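Local structure of 190aa long hypothetical protein (Pyrococcus horikoshii, 2DDZ) at residues M4-G18 against L33-K47. The protein is of unknown function but forms a hexamer and belongs to a family probably related to class II tRNA synthetases. Numbering follows the deposited sequence.
Sequences MELLIIKERRIDYDG and LGDSLVVFRGKCNVK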
loop_
_atom_site.group_PDB
_atom_site.type_symbol
_atom_site.label_atom_id
_atom_site.label_comp_id
_atom_site.label_asym_id
_atom_site.label_seq_id
_atom_site.Cartn_x
_atom_site.Cartn_y
_atom_site.Cartn_z
ATOM N N MET E 4 -20.329 -0.051 -11.420
ATOM C CA MET E 4 -19.812 1.348 -11.372
ATOM C C MET E 4 -20.930 2.354 -11.726
ATOM O O MET E 4 -21.913 1.977 -12.360
ATOM C CB MET E 4 -18.670 1.494 -12.378
ATOM C CG MET E 4 -18.064 2.876 -12.476
ATOM S SD MET E 4 -16.705 2.963 -13.650
ATOM C CE MET E 4 -16.493 4.649 -13.623
ATOM N N GLU E 5 -20.753 3.625 -11.351
ATOM C CA GLU E 5 -21.749 4.700 -11.595
ATOM C C GLU E 5 -21.456 5.606 -12.793
ATOM O O GLU E 5 -20.311 5.992 -13.017
ATOM C CB GLU E 5 -21.861 5.606 -10.369
ATOM C CG GLU E 5 -22.662 5.061 -9.204
ATOM C CD GLU E 5 -24.159 5.212 -9.394
ATOM O OE1 GLU E 5 -24.619 6.322 -9.747
ATOM O OE2 GLU E 5 -24.879 4.218 -9.176
ATOM N N LEU E 6 -22.506 5.964 -13.531
ATOM C CA LEU E 6 -22.378 6.824 -14.701
ATOM C C LEU E 6 -23.439 7.922 -14.727
ATOM O O LEU E 6 -24.606 7.681 -14.431
ATOM C CB LEU E 6 -22.487 6.004 -15.987
ATOM C CG LEU E 6 -22.570 6.813 -17.292
ATOM C CD1 LEU E 6 -21.313 7.654 -17.483
ATOM C CD2 LEU E 6 -22.737 5.866 -18.457
ATOM N N LEU E 7 -23.017 9.131 -15.081
ATOM C CA LEU E 7 -23.920 10.269 -15.163
ATOM C C LEU E 7 -23.551 11.173 -16.329
ATOM O O LEU E 7 -22.468 11.756 -16.349
ATOM C CB LEU E 7 -23.887 11.094 -13.873
ATOM C CG LEU E 7 -24.721 12.390 -13.920
ATOM C CD1 LEU E 7 -26.203 12.032 -14.107
ATOM C CD2 LEU E 7 -24.531 13.208 -12.633
ATOM N N ILE E 8 -24.455 11.277 -17.302
ATOM C CA ILE E 8 -24.248 12.145 -18.454
ATOM C C ILE E 8 -25.183 13.334 -18.255
ATOM O O ILE E 8 -26.393 13.155 -18.219
ATOM C CB ILE E 8 -24.639 11.466 -19.781
ATOM C CG1 ILE E 8 -23.995 10.085 -19.909
ATOM C CG2 ILE E 8 -24.179 12.321 -20.950
ATOM C CD1 ILE E 8 -22.492 10.119 -19.931
ATOM N N ILE E 9 -24.631 14.535 -18.111
ATOM C CA ILE E 9 -25.455 15.733 -17.920
ATOM C C ILE E 9 -25.863 16.286 -19.296
ATOM O O ILE E 9 -25.101 16.992 -19.948
ATOM C CB ILE E 9 -24.686 16.793 -17.106
ATOM C CG1 ILE E 9 -24.336 16.196 -15.740
ATOM C CG2 ILE E 9 -25.533 18.062 -16.934
ATOM C CD1 ILE E 9 -23.408 17.047 -14.920
ATOM N N LYS E 10 -27.086 15.943 -19.697
ATOM C CA LYS E 10 -27.654 16.331 -20.974
ATOM C C LYS E 10 -28.546 17.595 -20.949
ATOM O O LYS E 10 -28.631 18.322 -21.938
ATOM C CB LYS E 10 -28.467 15.154 -21.512
ATOM C CG LYS E 10 -27.742 13.828 -21.377
ATOM C CD LYS E 10 -28.643 12.634 -21.582
ATOM C CE LYS E 10 -27.784 11.388 -21.704
ATOM N NZ LYS E 10 -28.583 10.155 -21.879
ATOM N N GLU E 11 -29.210 17.846 -19.825
ATOM C CA GLU E 11 -30.095 19.001 -19.650
ATOM C C GLU E 11 -29.407 20.380 -19.728
ATOM O O GLU E 11 -30.000 21.360 -20.188
ATOM C CB GLU E 11 -30.821 18.892 -18.297
ATOM C CG GLU E 11 -29.869 18.718 -17.103
ATOM C CD GLU E 11 -29.439 17.267 -16.866
ATOM O OE1 GLU E 11 -29.429 16.467 -17.825
ATOM O OE2 GLU E 11 -29.098 16.926 -15.711
ATOM N N ARG E 12 -28.160 20.467 -19.273
ATOM C CA ARG E 12 -27.438 21.744 -19.281
ATOM C C ARG E 12 -25.953 21.596 -19.591
ATOM O O ARG E 12 -25.467 20.510 -19.902
ATOM C CB ARG E 12 -27.572 22.417 -17.918
ATOM C CG ARG E 12 -27.468 21.406 -16.796
ATOM C CD ARG E 12 -27.084 22.000 -15.470
ATOM N NE ARG E 12 -26.970 20.948 -14.465
ATOM C CZ ARG E 12 -26.291 21.074 -13.332
ATOM N NH1 ARG E 12 -25.661 22.213 -13.062
ATOM N NH2 ARG E 12 -26.244 20.065 -12.472
ATOM N N ARG E 13 -25.244 22.714 -19.499
ATOM C CA ARG E 13 -23.809 22.742 -19.720
ATOM C C ARG E 13 -23.146 23.071 -18.401
ATOM O O ARG E 13 -23.692 23.811 -17.585
ATOM C CB ARG E 13 -23.416 23.819 -20.727
ATOM C CG ARG E 13 -23.921 23.572 -22.116
ATOM C CD ARG E 13 -23.009 24.215 -23.141
ATOM N NE ARG E 13 -23.498 24.010 -24.504
ATOM C CZ ARG E 13 -23.867 22.836 -25.010
ATOM N NH1 ARG E 13 -24.296 22.762 -26.259
ATOM N NH2 ARG E 13 -23.811 21.739 -24.271
ATOM N N ILE E 14 -21.966 22.508 -18.200
ATOM C CA ILE E 14 -21.194 22.754 -16.995
ATOM C C ILE E 14 -19.797 23.080 -17.479
ATOM O O ILE E 14 -19.244 22.335 -18.290
ATOM C CB ILE E 14 -21.127 21.505 -16.101
ATOM C CG1 ILE E 14 -22.533 21.081 -15.676
ATOM C CG2 ILE E 14 -20.300 21.808 -14.876
ATOM C CD1 ILE E 14 -23.280 22.186 -14.948
ATOM N N ASP E 15 -19.228 24.188 -17.006
ATOM C CA ASP E 15 -17.885 24.577 -17.431
ATOM C C ASP E 15 -16.776 23.967 -16.565
ATOM O O ASP E 15 -16.897 23.856 -15.343
ATOM C CB ASP E 15 -17.742 26.107 -17.450
ATOM C CG ASP E 15 -18.777 26.787 -18.352
ATOM O OD1 ASP E 15 -19.007 26.302 -19.482
ATOM O OD2 ASP E 15 -19.357 27.812 -17.929
ATOM N N TYR E 16 -15.688 23.573 -17.214
ATOM C CA TYR E 16 -14.553 22.979 -16.521
ATOM C C TYR E 16 -13.468 24.025 -16.266
ATOM O O TYR E 16 -12.845 24.523 -17.203
ATOM C CB TYR E 16 -13.975 21.841 -17.365
ATOM C CG TYR E 16 -12.799 21.135 -16.730
ATOM C CD1 TYR E 16 -12.961 20.381 -15.569
ATOM C CD2 TYR E 16 -11.521 21.227 -17.288
ATOM C CE1 TYR E 16 -11.878 19.738 -14.976
ATOM C CE2 TYR E 16 -10.434 20.589 -16.707
ATOM C CZ TYR E 16 -10.620 19.848 -15.551
ATOM O OH TYR E 16 -9.558 19.223 -14.955
ATOM N N ASP E 17 -13.249 24.371 -15.004
ATOM C CA ASP E 17 -12.209 25.337 -14.674
ATOM C C ASP E 17 -11.087 24.608 -13.921
ATOM O O ASP E 17 -10.221 25.233 -13.291
ATOM C CB ASP E 17 -12.787 26.484 -13.834
ATOM C CG ASP E 17 -13.221 26.050 -12.448
ATOM O OD1 ASP E 17 -13.744 24.926 -12.296
ATOM O OD2 ASP E 17 -13.054 26.850 -11.505
ATOM N N GLY E 18 -11.117 23.277 -14.024
ATOM C CA GLY E 18 -10.131 22.426 -13.384
ATOM C C GLY E 18 -10.506 21.892 -12.009
ATOM O O GLY E 18 -10.004 20.840 -11.601
ATOM N N LEU E 33 -22.237 8.186 -5.138
ATOM C CA LEU E 33 -21.256 7.584 -4.238
ATOM C C LEU E 33 -20.364 6.534 -4.907
ATOM O O LEU E 33 -20.813 5.786 -5.768
ATOM C CB LEU E 33 -21.994 6.946 -3.068
ATOM C CG LEU E 33 -21.187 6.394 -1.899
ATOM C CD1 LEU E 33 -20.614 7.532 -1.087
ATOM C CD2 LEU E 33 -22.098 5.536 -1.033
ATOM N N GLY E 34 -19.094 6.495 -4.514
ATOM C CA GLY E 34 -18.172 5.507 -5.058
ATOM C C GLY E 34 -17.598 5.752 -6.441
ATOM O O GLY E 34 -17.618 6.870 -6.955
ATOM N N ASP E 35 -17.067 4.694 -7.046
ATOM C CA ASP E 35 -16.480 4.812 -8.372
ATOM C C ASP E 35 -17.478 5.441 -9.329
ATOM O O ASP E 35 -18.638 5.021 -9.385
ATOM C CB ASP E 35 -16.046 3.434 -8.882
ATOM C CG ASP E 35 -14.877 2.866 -8.088
ATOM O OD1 ASP E 35 -14.378 3.587 -7.194
ATOM O OD2 ASP E 35 -14.453 1.717 -8.355
ATOM N N SER E 36 -17.033 6.454 -10.077
ATOM C CA SER E 36 -17.928 7.112 -11.018
ATOM C C SER E 36 -17.297 7.841 -12.203
ATOM O O SER E 36 -16.123 8.228 -12.196
ATOM C CB SER E 36 -18.836 8.099 -10.279
ATOM O OG SER E 36 -18.107 9.223 -9.821
ATOM N N LEU E 37 -18.125 8.024 -13.226
ATOM C CA LEU E 37 -17.750 8.728 -14.431
ATOM C C LEU E 37 -18.888 9.719 -14.675
ATOM O O LEU E 37 -20.054 9.331 -14.734
ATOM C CB LEU E 37 -17.612 7.751 -15.602
ATOM C CG LEU E 37 -17.431 8.385 -16.991
ATOM C CD1 LEU E 37 -16.174 9.259 -17.052
ATOM C CD2 LEU E 37 -17.361 7.279 -18.014
ATOM N N VAL E 38 -18.539 10.998 -14.765
ATOM C CA VAL E 38 -19.505 12.062 -15.009
ATOM C C VAL E 38 -19.124 12.726 -16.326
ATOM O O VAL E 38 -18.012 13.218 -16.484
ATOM C CB VAL E 38 -19.470 13.129 -13.897
ATOM C CG1 VAL E 38 -20.497 14.226 -14.194
ATOM C CG2 VAL E 38 -19.752 12.483 -12.548
ATOM N N VAL E 39 -20.058 12.739 -17.267
ATOM C CA VAL E 39 -19.814 13.320 -18.581
ATOM C C VAL E 39 -20.687 14.532 -18.805
ATOM O O VAL E 39 -21.899 14.489 -18.601
ATOM C CB VAL E 39 -20.080 12.282 -19.674
ATOM C CG1 VAL E 39 -19.798 12.864 -21.040
ATOM C CG2 VAL E 39 -19.213 11.048 -19.411
ATOM N N PHE E 40 -20.057 15.624 -19.213
ATOM C CA PHE E 40 -20.775 16.854 -19.478
ATOM C C PHE E 40 -20.135 17.634 -20.619
ATOM O O PHE E 40 -19.114 17.227 -21.184
ATOM C CB PHE E 40 -20.828 17.727 -18.225
ATOM C CG PHE E 40 -19.483 17.997 -17.608
ATOM C CD1 PHE E 40 -18.776 16.971 -16.989
ATOM C CD2 PHE E 40 -18.930 19.276 -17.628
ATOM C CE1 PHE E 40 -17.545 17.218 -16.361
ATOM C CE2 PHE E 40 -17.693 19.540 -17.002
ATOM C CZ PHE E 40 -16.996 18.505 -16.376
ATOM N N ARG E 41 -20.750 18.764 -20.956
ATOM C CA ARG E 41 -20.263 19.620 -22.022
ATOM C C ARG E 41 -20.243 21.067 -21.540
ATOM O O ARG E 41 -21.069 21.478 -20.718
ATOM C CB ARG E 41 -21.152 19.473 -23.262
ATOM C CG ARG E 41 -20.647 20.189 -24.506
ATOM C CD ARG E 41 -21.615 19.974 -25.674
ATOM N NE ARG E 41 -21.246 20.710 -26.886
ATOM C CZ ARG E 41 -21.965 20.729 -28.008
ATOM N NH1 ARG E 41 -23.104 20.051 -28.087
ATOM N NH2 ARG E 41 -21.547 21.425 -29.056
ATOM N N GLY E 42 -19.280 21.836 -22.039
ATOM C CA GLY E 42 -19.180 23.222 -21.630
ATOM C C GLY E 42 -17.848 23.826 -22.011
ATOM O O GLY E 42 -17.097 23.249 -22.805
ATOM N N LYS E 43 -17.562 24.995 -21.447
ATOM C CA LYS E 43 -16.317 25.703 -21.710
ATOM C C LYS E 43 -15.173 25.113 -20.897
ATOM O O LYS E 43 -15.384 24.422 -19.892
ATOM C CB LYS E 43 -16.452 27.179 -21.336
ATOM C CG LYS E 43 -17.519 27.933 -22.098
ATOM C CD LYS E 43 -17.631 29.366 -21.601
ATOM C CE LYS E 43 -18.758 30.095 -22.313
ATOM N NZ LYS E 43 -20.073 29.407 -22.109
ATOM N N CYS E 44 -13.957 25.407 -21.336
ATOM C CA CYS E 44 -12.765 24.936 -20.651
ATOM C C CYS E 44 -11.815 26.101 -20.411
ATOM O O CYS E 44 -11.220 26.626 -21.350
ATOM C CB CYS E 44 -12.055 23.866 -21.481
ATOM S SG CYS E 44 -10.506 23.281 -20.742
ATOM N N ASN E 45 -11.697 26.522 -19.160
ATOM C CA ASN E 45 -10.788 27.597 -18.809
ATOM C C ASN E 45 -10.213 27.241 -17.445
ATOM O O ASN E 45 -10.766 27.593 -16.396
ATOM C CB ASN E 45 -11.522 28.936 -18.780
ATOM C CG ASN E 45 -10.586 30.102 -18.531
ATOM O OD1 ASN E 45 -9.399 30.041 -18.860
ATOM N ND2 ASN E 45 -11.114 31.172 -17.957
ATOM N N VAL E 46 -9.094 26.526 -17.474
ATOM C CA VAL E 46 -8.450 26.051 -16.257
ATOM C C VAL E 46 -7.701 27.097 -15.471
ATOM O O VAL E 46 -6.761 27.698 -15.973
ATOM C CB VAL E 46 -7.459 24.892 -16.552
ATOM C CG1 VAL E 46 -6.915 24.329 -15.241
ATOM C CG2 VAL E 46 -8.144 23.805 -17.355
ATOM N N LYS E 47 -8.120 27.294 -14.227
ATOM C CA LYS E 47 -7.467 28.238 -13.337
ATOM C C LYS E 47 -6.083 27.688 -12.973
ATOM O O LYS E 47 -5.928 26.499 -12.685
ATOM C CB LYS E 47 -8.291 28.419 -12.062
ATOM C CG LYS E 47 -9.631 29.105 -12.263
ATOM C CD LYS E 47 -10.354 29.247 -10.933
ATOM C CE LYS E 47 -11.650 30.033 -11.065
ATOM N NZ LYS E 47 -12.613 29.418 -12.022
HETATM O O HOH W 1 -21.063 26.794 -21.768
#
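Met4, extended with CG anti to the backbone N (chi1 178°), brings CE to 3.8 Å from Leu37 CB. From Glu5 the backbone pairs in parallel with residues 35-39 as far as Ile9 N, which donates to Val39 O at 2.8 Å. Branched aliphatics suit this strand: Leu6 and Ile8 lie alongside Leu37 and Val39, Ile8 and Val39 also touching helix 161-184, whereas Leu7 packs with Val38 on the face covered by helix 25-30. After the loop 10-12, Arg13 sets NH1 over one face of the Arg41 guanidinium, planes 46° apart; Asp67 pairs with Arg41, probably offsetting the like charges. Backbone pairing resumes where Ile14 N donates to Arg41 O; Ile14 CB presses against Phe40 CD2 (3.5 Å), its carbonyl O lying at the ring edge. Glycine suits position 42, where any CB would run into Ile14 O. Asp15 OD1 acts as a surrogate backbone acceptor, taking Lys43 N at 2.8 Å, while a water links it to Lys43 NZ. Tyr16 bonds through its backbone to Lys43 and Asn45, its ring stacked on His135. Asp17 OD2 salt-bridges Lys47 NZ. The parallel pairing belongs to a beta-alpha-beta unit (5-8, 25-30, 36-45), with Arg12 and Ile14 lining the guanidine pocket.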